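Local atomic coordinates of group 1 truncated hemoglobin (Tetrahymena pyriformis, PDB entry 3AQ9), a protein that binds one heme per subunit and, like other truncated hemoglobins, probably binds oxygen, with a likely part in nitric oxide detoxification. Residues K18-L23 with K95-T100. The protein carries 1 engineered substitution. Numbering follows the deposited sequence.
Sequences KAAVPL and KELGVT
L97 reaches across to A20 and L23, and its two methyls divide the work. CD1 lies against the helix backbone, 3.7 Å from A20 CA and 3.8 Å from A20 CB, while the other branch, CD2, meets L23 CD2 at 4.0 Å. L23 CD2 is equally close to L97 CG: the two side chains point in opposing senses and overlap alongside each other rather than at their ends alone. The same L23 methyl also rests 4.0 Å from the carboxylate carbon CD of E96, so it bridges two successive residues of 95-100. A19 adds a looser flank, its carbonyl carbon C being 4.4 Å from L97 CD1.

L97 has CG anti to its carbonyl carbon (chi1 -61°), which with an extended chi2 (174°) carries CD1 to A20. The extended chain of E96 takes its carboxylate past L23 to a salt bridge with K27, farther along helix 13-28. Behind L97, the chain leaves helix 80-96 through a Schellman motif, with G98 at positive phi (95°) and its N bonded to K95 O at 2.8 Å.

The contact thus sets helix 13-28 of this globin against the turn that follows helix 80-96, away from the heme site; the side chain of A20 is about 12 Å from the heme. With 198 Å² buried and no polar bond between the segments, cohesion here rests on dispersion contact at the surface, mostly between aliphatic groups, with one methyl against the E96 carboxylate carbon and the E96–K27 ion pair flanking it.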
loop_
_atom_site.group_PDB
_atom_site.type_symbol
_atom_site.label_atom_id
_atom_site.label_comp_id
_atom_site.label_asym_id
_atom_site.label_seq_id
_atom_site.Cartn_x
_atom_site.Cartn_y
_atom_site.Cartn_z
ATOM N N LYS A 18 -11.038 3.083 -0.964
ATOM C CA LYS A 18 -11.681 1.848 -1.426
ATOM C C LYS A 18 -11.467 1.590 -2.895
ATOM O O LYS A 18 -11.503 0.416 -3.345
ATOM C CB LYS A 18 -13.186 1.834 -1.091
ATOM C CG LYS A 18 -13.275 1.639 0.467
ATOM C CD LYS A 18 -14.790 1.473 0.691
ATOM C CE LYS A 18 -14.936 1.123 2.167
ATOM N NZ LYS A 18 -16.385 0.867 2.326
ATOM N N ALA A 19 -11.376 2.654 -3.699
ATOM C CA ALA A 19 -11.051 2.505 -5.145
ATOM C C ALA A 19 -9.510 2.306 -5.338
ATOM O O ALA A 19 -9.079 1.527 -6.186
ATOM C CB ALA A 19 -11.545 3.740 -5.920
ATOM N N ALA A 20 -8.685 2.942 -4.526
ATOM C CA ALA A 20 -7.234 2.890 -4.762
ATOM C C ALA A 20 -6.653 1.487 -4.485
ATOM O O ALA A 20 -5.816 1.001 -5.239
ATOM C CB ALA A 20 -6.581 3.902 -3.817
ATOM N N VAL A 21 -7.112 0.846 -3.394
ATOM C CA VAL A 21 -6.441 -0.452 -3.087
ATOM C C VAL A 21 -6.661 -1.510 -4.181
ATOM O O VAL A 21 -5.678 -2.137 -4.577
ATOM C CB VAL A 21 -6.758 -0.948 -1.668
ATOM C CG1 VAL A 21 -6.026 -2.288 -1.447
ATOM C CG2 VAL A 21 -6.146 0.076 -0.684
ATOM N N PRO A 22 -7.883 -1.700 -4.707
ATOM C CA PRO A 22 -8.038 -2.743 -5.774
ATOM C C PRO A 22 -7.363 -2.322 -7.068
ATOM O O PRO A 22 -6.900 -3.173 -7.844
ATOM C CB PRO A 22 -9.533 -2.868 -5.984
ATOM C CG PRO A 22 -10.166 -2.196 -4.761
ATOM C CD PRO A 22 -9.181 -1.292 -4.086
ATOM N N LEU A 23 -7.288 -0.996 -7.297
ATOM C CA LEU A 23 -6.560 -0.593 -8.529
ATOM C C LEU A 23 -5.062 -0.848 -8.361
ATOM O O LEU A 23 -4.356 -1.391 -9.251
ATOM C CB LEU A 23 -6.770 0.901 -8.846
ATOM C CG LEU A 23 -6.019 1.433 -10.086
ATOM C CD1 LEU A 23 -6.105 0.442 -11.362
ATOM C CD2 LEU A 23 -6.519 2.936 -10.387
ATOM N N LYS A 95 -2.013 8.526 -9.123
ATOM C CA LYS A 95 -1.953 9.486 -10.261
ATOM C C LYS A 95 -3.189 9.219 -11.107
ATOM O O LYS A 95 -3.892 10.160 -11.606
ATOM C CB LYS A 95 -0.704 9.153 -11.154
ATOM C CG LYS A 95 -0.390 10.251 -12.233
ATOM C CD LYS A 95 -0.099 11.590 -11.363
ATOM C CE LYS A 95 -0.186 13.012 -12.046
ATOM N NZ LYS A 95 0.871 13.020 -13.127
ATOM N N GLU A 96 -3.409 7.934 -11.379
ATOM C CA GLU A 96 -4.521 7.521 -12.342
ATOM C C GLU A 96 -5.850 7.924 -11.759
ATOM O O GLU A 96 -6.837 8.248 -12.507
ATOM C CB GLU A 96 -4.379 6.025 -12.685
ATOM C CG GLU A 96 -5.437 5.408 -13.679
ATOM C CD GLU A 96 -5.079 3.930 -14.025
ATOM O OE1 GLU A 96 -4.027 3.562 -13.576
ATOM O OE2 GLU A 96 -5.827 3.220 -14.781
ATOM N N LEU A 97 -5.968 7.950 -10.444
ATOM C CA LEU A 97 -7.136 8.431 -9.728
ATOM C C LEU A 97 -7.249 9.970 -9.668
ATOM O O LEU A 97 -8.248 10.485 -9.193
ATOM C CB LEU A 97 -7.281 7.866 -8.309
ATOM C CG LEU A 97 -7.419 6.334 -8.421
ATOM C CD1 LEU A 97 -7.399 5.817 -6.955
ATOM C CD2 LEU A 97 -8.805 5.995 -9.119
ATOM N N GLY A 98 -6.239 10.697 -10.161
ATOM C CA GLY A 98 -6.356 12.172 -10.229
ATOM C C GLY A 98 -5.749 12.887 -9.050
ATOM O O GLY A 98 -5.950 14.080 -8.901
ATOM N N VAL A 99 -5.007 12.167 -8.194
ATOM C CA VAL A 99 -4.333 12.824 -7.021
ATOM C C VAL A 99 -3.114 13.643 -7.534
ATOM O O VAL A 99 -2.415 13.240 -8.482
ATOM C CB VAL A 99 -3.829 11.739 -6.022
ATOM C CG1 VAL A 99 -3.171 12.453 -4.789
ATOM C CG2 VAL A 99 -5.020 10.924 -5.542
ATOM N N THR A 100 -2.881 14.818 -6.932
ATOM C CA THR A 100 -1.745 15.699 -7.392
ATOM C C THR A 100 -0.371 15.075 -7.008
ATOM O O THR A 100 -0.310 14.301 -6.014
ATOM C CB THR A 100 -1.786 17.090 -6.743
ATOM O OG1 THR A 100 -1.672 16.964 -5.319
ATOM C CG2 THR A 100 -3.117 17.847 -7.113
#